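Local coordinates for protein flavin prenyltransferase UbiX (PDB 2EJB) that probably makes the prenylated FMN cofactor of UbiD decarboxylases by joining a dimethylallyl group from dimethylallyl monophosphate to the flavin N5 and C6 atoms, at residues A[128-132]-A[133-137]; A[77-80]-A[81-84]. One frame throughout, in Å; residues are numbered along the deposited sequence.

Contact 1: residues A[128-132]-A[133-137]; sequences APYNE and IHLEN
With CG of Asn131 set between its backbone N and carbonyl carbon (chi1 63°), and CG of His134 anti to its carbonyl carbon, the two side chains fold back onto each other's backbone. Asn131 OD1 accepts from His134 N at 2.8 Å, this backbone N tilted 22° from the plane of the side-chain carbonyl. In return Asn131 N donates to His134 ND1 at 3.1 Å, reaching the ring from well outside its plane. Both bonds are held while the Asn131 amide stacks on one face of the imidazole, their planes 14° apart and ND2 lying 3.3 Å from His134 CE1. Leu135 N to Asn131 O is the first i to i+4 helical bond, followed by Glu136 N to Glu132 O at 2.9 Å. On the buried side Tyr130 CB packs on Leu135 CD2 at 3.7 Å, the two side chains crossing at about a right angle, with Leu135 CD1 3.7 Å from Tyr130 CD2. The hydroxyl of Tyr130 bonds to that of Tyr130 in the second subunit, whose Arg143 forms a salt bridge with Glu136. His134 also touches Thr92, a predicted FMN-binding residue. Reciprocal side-chain-to-backbone bonds make Asn131 and His134 a capping box at the N terminus of helix 132-143.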
loop_
_atom_site.group_PDB
_atom_site.type_symbol
_atom_site.label_atom_id
_atom_site.label_comp_id
_atom_site.label_asym_id
_atom_site.label_seq_id
_atom_site.Cartn_x
_atom_site.Cartn_y
_atom_site.Cartn_z
ATOM N N ALA A 128 -3.464 -1.122 -6.471
ATOM C CA ALA A 128 -2.154 -1.321 -7.076
ATOM C C ALA A 128 -2.270 -1.650 -8.563
ATOM O O ALA A 128 -3.054 -2.509 -8.955
ATOM C CB ALA A 128 -1.409 -2.455 -6.353
ATOM N N PRO A 129 -1.529 -0.924 -9.416
ATOM C CA PRO A 129 -0.600 0.157 -9.062
ATOM C C PRO A 129 -1.414 1.428 -8.836
ATOM O O PRO A 129 -2.627 1.430 -9.041
ATOM C CB PRO A 129 0.279 0.300 -10.309
ATOM C CG PRO A 129 0.042 -0.986 -11.091
ATOM C CD PRO A 129 -1.403 -1.261 -10.844
ATOM N N TYR A 130 -0.752 2.502 -8.415
ATOM C CA TYR A 130 -1.440 3.772 -8.223
ATOM C C TYR A 130 -1.328 4.577 -9.516
ATOM O O TYR A 130 -0.294 4.539 -10.191
ATOM C CB TYR A 130 -0.783 4.627 -7.126
ATOM C CG TYR A 130 -0.857 4.125 -5.700
ATOM C CD1 TYR A 130 -2.034 3.595 -5.179
ATOM C CD2 TYR A 130 0.242 4.249 -4.849
ATOM C CE1 TYR A 130 -2.115 3.199 -3.846
ATOM C CE2 TYR A 130 0.172 3.860 -3.512
ATOM C CZ TYR A 130 -1.012 3.338 -3.020
ATOM O OH TYR A 130 -1.094 2.948 -1.704
ATOM N N ASN A 131 -2.382 5.304 -9.872
ATOM C CA ASN A 131 -2.292 6.172 -11.037
ATOM C C ASN A 131 -2.208 7.556 -10.405
ATOM O O ASN A 131 -2.280 7.668 -9.175
ATOM C CB ASN A 131 -3.510 6.039 -11.979
ATOM C CG ASN A 131 -4.832 6.451 -11.335
ATOM O OD1 ASN A 131 -4.888 7.365 -10.515
ATOM N ND2 ASN A 131 -5.912 5.785 -11.737
ATOM N N GLU A 132 -2.033 8.598 -11.210
ATOM C CA GLU A 132 -1.932 9.957 -10.678
ATOM C C GLU A 132 -3.147 10.384 -9.867
ATOM O O GLU A 132 -3.006 11.070 -8.864
ATOM C CB GLU A 132 -1.719 10.968 -11.811
ATOM C CG GLU A 132 -0.362 10.898 -12.476
ATOM C CD GLU A 132 -0.283 11.774 -13.706
ATOM O OE1 GLU A 132 -0.663 12.962 -13.613
ATOM O OE2 GLU A 132 0.152 11.268 -14.759
ATOM N N ILE A 133 -4.339 9.990 -10.303
ATOM C CA ILE A 133 -5.554 10.368 -9.585
ATOM C C ILE A 133 -5.550 9.829 -8.159
ATOM O O ILE A 133 -5.880 10.550 -7.211
ATOM C CB ILE A 133 -6.818 9.863 -10.309
ATOM C CG1 ILE A 133 -6.877 10.450 -11.723
ATOM C CG2 ILE A 133 -8.069 10.271 -9.524
ATOM C CD1 ILE A 133 -8.006 9.883 -12.571
ATOM N N HIS A 134 -5.172 8.562 -8.011
ATOM C CA HIS A 134 -5.117 7.930 -6.695
ATOM C C HIS A 134 -4.195 8.732 -5.784
ATOM O O HIS A 134 -4.537 9.026 -4.634
ATOM C CB HIS A 134 -4.587 6.494 -6.817
ATOM C CG HIS A 134 -5.470 5.585 -7.618
ATOM N ND1 HIS A 134 -4.976 4.545 -8.372
ATOM C CD2 HIS A 134 -6.814 5.572 -7.786
ATOM C CE1 HIS A 134 -5.979 3.930 -8.980
ATOM N NE2 HIS A 134 -7.102 4.533 -8.640
ATOM N N LEU A 135 -3.023 9.085 -6.311
ATOM C CA LEU A 135 -2.028 9.840 -5.556
ATOM C C LEU A 135 -2.506 11.224 -5.156
ATOM O O LEU A 135 -2.318 11.654 -4.018
ATOM C CB LEU A 135 -0.721 9.989 -6.356
ATOM C CG LEU A 135 0.345 8.881 -6.377
ATOM C CD1 LEU A 135 0.198 7.977 -5.160
ATOM C CD2 LEU A 135 0.251 8.091 -7.656
ATOM N N GLU A 136 -3.114 11.935 -6.091
ATOM C CA GLU A 136 -3.574 13.275 -5.787
ATOM C C GLU A 136 -4.743 13.281 -4.814
ATOM O O GLU A 136 -4.857 14.185 -3.991
ATOM C CB GLU A 136 -3.917 14.020 -7.080
ATOM C CG GLU A 136 -2.665 14.422 -7.857
ATOM C CD GLU A 136 -2.972 15.167 -9.137
ATOM O OE1 GLU A 136 -3.513 14.542 -10.075
ATOM O OE2 GLU A 136 -2.677 16.381 -9.194
ATOM N N ASN A 137 -5.608 12.276 -4.896
ATOM C CA ASN A 137 -6.741 12.224 -3.982
ATOM C C ASN A 137 -6.232 11.994 -2.571
ATOM O O ASN A 137 -6.717 12.605 -1.622
ATOM C CB ASN A 137 -7.703 11.104 -4.378
ATOM C CG ASN A 137 -8.558 11.471 -5.576
ATOM O OD1 ASN A 137 -9.147 10.607 -6.221
ATOM N ND2 ASN A 137 -8.636 12.756 -5.873
#

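Contact 2: residues A[77-80]-A[81-84]; sequences SRLV and HYRG
Ser77 O lies 3.4 Å from His81 CD2 where helix 76-79 gives way to a type I beta turn, Leu79 to Tyr82, that leads the chain into strand 82-90 of the parallel flavoprotein sheet. Next along, Arg78 offers its carbonyl to two residues of the turn: His81 N makes a weak hydrogen bond to Arg78 O at 3.3 Å, and the Tyr82 ring presents its edge to the same oxygen, which lies near the ring plane. Leu79 supplies both the bond that closes the turn and one of its two CH-pi contacts. Tyr82 N donates to Leu79 O at 3.0 Å with a nearly straight N-H...O angle of 166°, although it approaches from above the carbonyl plane. The leucine side chain crosses that of Tyr82 at about a right angle, laying CD2 over one face of the phenol in a CH-pi contact. Leu79 also packs on Val113 and Ala114 of helix 106-117, while the Tyr82 hydroxyl is hydrogen-bonded to Asp32 and its side chain touches Lys3 and Ala5 of strand 3-8. Val80 and His81 are exposed, their side chains running next to each other in the same direction. The Val80 rotamer (chi1 -60°) puts CG2 between the backbone N and the carbonyl carbon, on the side of the His81 ring, and Val80 CG2 sits 3.9 Å from the His81 ring centroid, 14° off its normal.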
loop_
_atom_site.group_PDB
_atom_site.type_symbol
_atom_site.label_atom_id
_atom_site.label_comp_id
_atom_site.label_asym_id
_atom_site.label_seq_id
_atom_site.Cartn_x
_atom_site.Cartn_y
_atom_site.Cartn_z
ATOM N N SER A 77 -23.011 18.698 14.228
ATOM C CA SER A 77 -23.324 18.894 15.638
ATOM C C SER A 77 -23.169 17.586 16.411
ATOM O O SER A 77 -22.822 17.590 17.590
ATOM C CB SER A 77 -24.752 19.428 15.792
ATOM O OG SER A 77 -25.688 18.577 15.151
ATOM N N ARG A 78 -23.421 16.469 15.737
ATOM C CA ARG A 78 -23.301 15.153 16.358
ATOM C C ARG A 78 -21.894 14.577 16.195
ATOM O O ARG A 78 -21.319 14.043 17.139
ATOM C CB ARG A 78 -24.299 14.171 15.730
ATOM C CG ARG A 78 -25.764 14.494 15.963
ATOM C CD ARG A 78 -26.137 14.359 17.429
ATOM N NE ARG A 78 -27.560 14.603 17.651
ATOM C CZ ARG A 78 -28.538 13.820 17.205
ATOM N NH1 ARG A 78 -28.259 12.725 16.507
ATOM N NH2 ARG A 78 -29.801 14.133 17.455
ATOM N N LEU A 79 -21.347 14.692 14.992
ATOM C CA LEU A 79 -20.030 14.142 14.696
ATOM C C LEU A 79 -18.858 14.719 15.482
ATOM O O LEU A 79 -17.879 14.016 15.735
ATOM C CB LEU A 79 -19.742 14.265 13.198
ATOM C CG LEU A 79 -19.151 13.053 12.450
ATOM C CD1 LEU A 79 -17.799 13.424 11.861
ATOM C CD2 LEU A 79 -19.041 11.839 13.367
ATOM N N VAL A 80 -18.949 15.983 15.879
ATOM C CA VAL A 80 -17.854 16.611 16.614
ATOM C C VAL A 80 -17.535 15.933 17.944
ATOM O O VAL A 80 -16.488 16.184 18.535
ATOM C CB VAL A 80 -18.137 18.115 16.882
ATOM C CG1 VAL A 80 -18.308 18.852 15.561
ATOM C CG2 VAL A 80 -19.387 18.277 17.757
ATOM N N HIS A 81 -18.424 15.062 18.410
ATOM C CA HIS A 81 -18.210 14.380 19.684
ATOM C C HIS A 81 -17.552 13.005 19.557
ATOM O O HIS A 81 -17.335 12.316 20.553
ATOM C CB HIS A 81 -19.544 14.265 20.425
ATOM C CG HIS A 81 -20.167 15.589 20.742
ATOM N ND1 HIS A 81 -19.599 16.485 21.624
ATOM C CD2 HIS A 81 -21.289 16.183 20.275
ATOM C CE1 HIS A 81 -20.346 17.575 21.685
ATOM N NE2 HIS A 81 -21.377 17.415 20.875
ATOM N N TYR A 82 -17.227 12.613 18.329
ATOM C CA TYR A 82 -16.588 11.324 18.083
ATOM C C TYR A 82 -15.072 11.444 18.158
ATOM O O TYR A 82 -14.510 12.503 17.895
ATOM C CB TYR A 82 -16.980 10.794 16.704
ATOM C CG TYR A 82 -18.410 10.313 16.610
ATOM C CD1 TYR A 82 -18.694 8.969 16.376
ATOM C CD2 TYR A 82 -19.476 11.195 16.765
ATOM C CE1 TYR A 82 -20.004 8.513 16.296
ATOM C CE2 TYR A 82 -20.801 10.747 16.688
ATOM C CZ TYR A 82 -21.050 9.403 16.454
ATOM O OH TYR A 82 -22.337 8.936 16.383
ATOM N N ARG A 83 -14.410 10.350 18.510
ATOM C CA ARG A 83 -12.961 10.352 18.605
ATOM C C ARG A 83 -12.340 10.297 17.212
ATOM O O ARG A 83 -11.198 10.703 17.016
ATOM C CB ARG A 83 -12.487 9.160 19.433
ATOM C CG ARG A 83 -10.981 9.115 19.622
ATOM C CD ARG A 83 -10.575 8.001 20.555
ATOM N NE ARG A 83 -9.135 7.987 20.773
ATOM C CZ ARG A 83 -8.532 7.278 21.720
ATOM N NH1 ARG A 83 -9.244 6.523 22.548
ATOM N NH2 ARG A 83 -7.214 7.311 21.830
ATOM N N GLY A 84 -13.097 9.788 16.246
ATOM C CA GLY A 84 -12.584 9.702 14.890
ATOM C C GLY A 84 -13.482 8.923 13.949
ATOM O O GLY A 84 -14.437 8.261 14.368
#

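Overall arrangement
From the N terminus, the chain has laid down strands 3-8, 30-35 and 61-65 before it reaches contact 2, which closes the short turn between helix 76-79 and strand 82-90. Helices 92-100 and 106-117 and strand 121-125 follow. Contact 1 then closes the passage from the loop after that strand into helix 132-143. The two lie in series, neither nested nor crossed, with centres about 30 Å apart and nearest atoms about 17 Å apart. Contact 2 joins the strand entry to helix 106-117 and strand 3-8 within one subunit, whereas contact 1 connects its helix start to helix 92-100 and the second subunit.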